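Putative non-ribosomal peptide synthetase (Actinomadura parvosata subsp. kistnae, PDB 6M7L) is a putative non-ribosomal peptide synthetase whose condensation domain probably joins aminoacyl and peptidyl units by forming amide bonds during peptide assembly. Local coordinates at residues L110-A118 and F135-L145. Residues are numbered along the deposited sequence; the frame is centred on the assembly and turned at random.
Sequences LPGLLADRA and FPLTDREQVLL
Phe135 pushes its ring into the side of helix 110-118, where Leu110, Leu113, Leu114 and Arg117 line the helix side of it. Leu113 lies obliquely across the ring, its CB 3.6 Å from Phe135 CE1 and its CD1 nearby. Leu110 reaches the root of the same side chain through CD2, 3.8 Å from Phe135 CB, while Leu114 CD2 approaches CE2 at an oblique angle. At the far end the aliphatic part of Arg117 takes over: its CG sits at the ring edge, near the plane, 3.8 Å from Phe135 CZ.

The neighbouring strand adds Val143 and Leu145 to the apolar surface. Leu110 CD1 and Val143 CG2 meet tip to tip at 3.6 Å, and both methyls of Leu137, from the hairpin's first arm, also approach Leu110 CD1. One turn further on, Leu114 CD2 rests on Leu145 CB at 3.7 Å. With CG anti to the backbone N (chi1 171°), Leu145 carries its branches out toward the helix, and CD2 comes within 3.5 Å of Arg117 CB.

In the fold, strand 100-102, helix 110-119 and strand 130-136 form a beta-alpha-beta unit, and the helix packs on the sheet of the condensation domain; segment 110-118 runs nearly parallel, in the same N-to-C direction, to strand 141-145, at 20°. Strands 130-136 and 141-149 are an antiparallel hairpin; Phe135 and Val143 form a hydrogen-bonded antiparallel pair, each N-H to the other's C=O, which puts their side chains next to each other on the face turned to the helix.

No hydrogen bond crosses between segments 110-118 and 135-145, but Arg117 O accepts from Arg131, earlier on strand 130-136. Carboxylates satisfy Arg117's buried guanidinium: NH2 makes a salt bridge to Asp116 OD2 at 2.6 Å, and NH1 pairs with Glu101, tying it back to the unit's first strand. At the hairpin turn, Thr138 OG1 accepts from Arg140 N (3.1 Å) in an ST turn.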
loop_
_atom_site.group_PDB
_atom_site.type_symbol
_atom_site.label_atom_id
_atom_site.label_comp_id
_atom_site.label_asym_id
_atom_site.label_seq_id
_atom_site.Cartn_x
_atom_site.Cartn_y
_atom_site.Cartn_z
ATOM N N LEU A 110 13.583 -9.980 23.715
ATOM C CA LEU A 110 13.438 -9.754 22.280
ATOM C C LEU A 110 14.226 -8.541 21.784
ATOM O O LEU A 110 14.816 -8.615 20.698
ATOM C CB LEU A 110 11.961 -9.612 21.901
ATOM C CG LEU A 110 11.285 -10.917 21.480
ATOM C CD1 LEU A 110 9.881 -10.653 20.969
ATOM C CD2 LEU A 110 12.120 -11.631 20.426
ATOM N N PRO A 111 14.251 -7.409 22.507
ATOM C CA PRO A 111 15.091 -6.288 22.046
ATOM C C PRO A 111 16.538 -6.672 21.783
ATOM O O PRO A 111 17.087 -6.325 20.728
ATOM C CB PRO A 111 14.963 -5.278 23.192
ATOM C CG PRO A 111 13.614 -5.515 23.728
ATOM C CD PRO A 111 13.396 -7.001 23.639
ATOM N N GLY A 112 17.171 -7.393 22.708
ATOM C CA GLY A 112 18.565 -7.759 22.514
ATOM C C GLY A 112 18.756 -8.767 21.398
ATOM O O GLY A 112 19.711 -8.672 20.621
ATOM N N LEU A 113 17.853 -9.744 21.301
ATOM C CA LEU A 113 17.971 -10.759 20.260
ATOM C C LEU A 113 17.821 -10.145 18.875
ATOM O O LEU A 113 18.598 -10.449 17.962
ATOM C CB LEU A 113 16.932 -11.854 20.482
ATOM C CG LEU A 113 17.257 -12.790 21.643
ATOM C CD1 LEU A 113 16.046 -13.622 22.015
ATOM C CD2 LEU A 113 18.421 -13.681 21.259
ATOM N N LEU A 114 16.827 -9.273 18.699
ATOM C CA LEU A 114 16.609 -8.655 17.396
ATOM C C LEU A 114 17.812 -7.826 16.969
ATOM O O LEU A 114 18.236 -7.886 15.809
ATOM C CB LEU A 114 15.347 -7.791 17.428
ATOM C CG LEU A 114 14.011 -8.525 17.526
ATOM C CD1 LEU A 114 12.885 -7.537 17.786
ATOM C CD2 LEU A 114 13.744 -9.320 16.256
ATOM N N ALA A 115 18.382 -7.050 17.894
ATOM C CA ALA A 115 19.549 -6.241 17.560
ATOM C C ALA A 115 20.747 -7.115 17.213
ATOM O O ALA A 115 21.445 -6.857 16.225
ATOM C CB ALA A 115 19.888 -5.304 18.720
ATOM N N ASP A 116 20.995 -8.156 18.009
ATOM C CA ASP A 116 22.126 -9.038 17.748
ATOM C C ASP A 116 21.974 -9.752 16.411
ATOM O O ASP A 116 22.899 -9.764 15.592
ATOM C CB ASP A 116 22.276 -10.053 18.881
ATOM C CG ASP A 116 23.222 -11.179 18.526
ATOM O OD1 ASP A 116 24.448 -10.945 18.525
ATOM O OD2 ASP A 116 22.741 -12.294 18.235
ATOM N N ARG A 117 20.807 -10.360 16.175
ATOM C CA ARG A 117 20.606 -11.106 14.936
ATOM C C ARG A 117 20.618 -10.191 13.718
ATOM O O ARG A 117 21.038 -10.612 12.635
ATOM C CB ARG A 117 19.296 -11.889 14.998
ATOM C CG ARG A 117 19.215 -12.907 16.125
ATOM C CD ARG A 117 20.313 -13.956 16.029
ATOM N NE ARG A 117 20.034 -15.103 16.890
ATOM C CZ ARG A 117 20.421 -15.201 18.157
ATOM N NH1 ARG A 117 20.117 -16.283 18.861
ATOM N NH2 ARG A 117 21.113 -14.220 18.721
ATOM N N ALA A 118 20.167 -8.944 13.870
ATOM C CA ALA A 118 20.203 -8.015 12.747
ATOM C C ALA A 118 21.624 -7.577 12.426
ATOM O O ALA A 118 21.924 -7.244 11.274
ATOM C CB ALA A 118 19.329 -6.794 13.036
ATOM N N PHE A 135 11.355 -16.390 16.664
ATOM C CA PHE A 135 11.418 -16.299 18.122
ATOM C C PHE A 135 10.078 -16.720 18.707
ATOM O O PHE A 135 9.170 -15.891 18.867
ATOM C CB PHE A 135 11.796 -14.889 18.564
ATOM C CG PHE A 135 13.132 -14.435 18.053
ATOM C CD1 PHE A 135 14.297 -14.786 18.718
ATOM C CD2 PHE A 135 13.226 -13.664 16.906
ATOM C CE1 PHE A 135 15.533 -14.372 18.249
ATOM C CE2 PHE A 135 14.461 -13.247 16.432
ATOM C CZ PHE A 135 15.614 -13.603 17.105
ATOM N N PRO A 136 9.906 -18.002 19.033
ATOM C CA PRO A 136 8.645 -18.461 19.638
ATOM C C PRO A 136 8.471 -17.889 21.036
ATOM O O PRO A 136 9.334 -18.053 21.903
ATOM C CB PRO A 136 8.800 -19.987 19.668
ATOM C CG PRO A 136 9.870 -20.288 18.665
ATOM C CD PRO A 136 10.804 -19.123 18.712
ATOM N N LEU A 137 7.343 -17.212 21.252
ATOM C CA LEU A 137 6.970 -16.685 22.558
ATOM C C LEU A 137 5.934 -17.561 23.248
ATOM O O LEU A 137 6.106 -17.937 24.411
ATOM C CB LEU A 137 6.440 -15.254 22.412
ATOM C CG LEU A 137 7.414 -14.275 21.758
ATOM C CD1 LEU A 137 6.712 -12.977 21.394
ATOM C CD2 LEU A 137 8.597 -14.013 22.680
ATOM N N THR A 138 4.849 -17.880 22.549
ATOM C CA THR A 138 3.876 -18.883 22.954
ATOM C C THR A 138 3.572 -19.755 21.742
ATOM O O THR A 138 4.152 -19.582 20.667
ATOM C CB THR A 138 2.587 -18.251 23.497
ATOM O OG1 THR A 138 1.850 -17.665 22.418
ATOM C CG2 THR A 138 2.897 -17.179 24.533
ATOM N N ASP A 139 2.648 -20.702 21.912
ATOM C CA ASP A 139 2.214 -21.506 20.777
ATOM C C ASP A 139 1.363 -20.713 19.795
ATOM O O ASP A 139 1.156 -21.174 18.668
ATOM C CB ASP A 139 1.446 -22.736 21.265
ATOM C CG ASP A 139 0.347 -22.387 22.253
ATOM O OD1 ASP A 139 -0.024 -21.198 22.350
ATOM O OD2 ASP A 139 -0.143 -23.307 22.942
ATOM N N ARG A 140 0.881 -19.536 20.193
ATOM C CA ARG A 140 0.048 -18.691 19.347
ATOM C C ARG A 140 0.664 -17.320 19.099
ATOM O O ARG A 140 0.008 -16.458 18.505
ATOM C CB ARG A 140 -1.343 -18.528 19.968
ATOM C CG ARG A 140 -1.307 -18.150 21.439
ATOM C CD ARG A 140 -2.638 -17.603 21.942
ATOM N NE ARG A 140 -3.718 -18.585 21.890
ATOM C CZ ARG A 140 -4.811 -18.458 21.144
ATOM N NH1 ARG A 140 -4.978 -17.382 20.384
ATOM N NH2 ARG A 140 -5.742 -19.401 21.163
ATOM N N GLU A 141 1.899 -17.091 19.539
ATOM C CA GLU A 141 2.545 -15.795 19.356
ATOM C C GLU A 141 4.033 -16.008 19.130
ATOM O O GLU A 141 4.704 -16.642 19.951
ATOM C CB GLU A 141 2.307 -14.884 20.562
ATOM C CG GLU A 141 3.172 -13.633 20.571
ATOM C CD GLU A 141 2.400 -12.391 20.974
ATOM O OE1 GLU A 141 1.179 -12.344 20.717
ATOM O OE2 GLU A 141 3.011 -11.462 21.543
ATOM N N GLN A 142 4.538 -15.489 18.014
ATOM C CA GLN A 142 5.954 -15.526 17.693
ATOM C C GLN A 142 6.357 -14.174 17.124
ATOM O O GLN A 142 5.511 -13.364 16.738
ATOM C CB GLN A 142 6.294 -16.631 16.679
ATOM C CG GLN A 142 5.600 -17.970 16.905
ATOM C CD GLN A 142 4.202 -18.013 16.319
ATOM O OE1 GLN A 142 3.754 -17.061 15.681
ATOM N NE2 GLN A 142 3.503 -19.123 16.533
ATOM N N VAL A 143 7.663 -13.936 17.066
ATOM C CA VAL A 143 8.215 -12.774 16.378
ATOM C C VAL A 143 9.237 -13.264 15.363
ATOM O O VAL A 143 10.172 -13.990 15.718
ATOM C CB VAL A 143 8.841 -11.762 17.353
ATOM C CG1 VAL A 143 9.726 -10.779 16.597
ATOM C CG2 VAL A 143 7.747 -11.014 18.091
ATOM N N LEU A 144 9.043 -12.876 14.105
ATOM C CA LEU A 144 9.909 -13.268 13.004
ATOM C C LEU A 144 10.777 -12.087 12.602
ATOM O O LEU A 144 10.271 -10.978 12.407
ATOM C CB LEU A 144 9.091 -13.745 11.804
ATOM C CG LEU A 144 9.902 -14.028 10.538
ATOM C CD1 LEU A 144 10.845 -15.198 10.773
ATOM C CD2 LEU A 144 8.989 -14.286 9.345
ATOM N N LEU A 145 12.078 -12.328 12.484
ATOM C CA LEU A 145 13.025 -11.331 12.011
ATOM C C LEU A 145 13.594 -11.793 10.680
ATOM O O LEU A 145 14.029 -12.942 10.551
ATOM C CB LEU A 145 14.156 -11.110 13.018
ATOM C CG LEU A 145 15.327 -10.244 12.539
ATOM C CD1 LEU A 145 14.894 -8.800 12.319
ATOM C CD2 LEU A 145 16.481 -10.315 13.523
#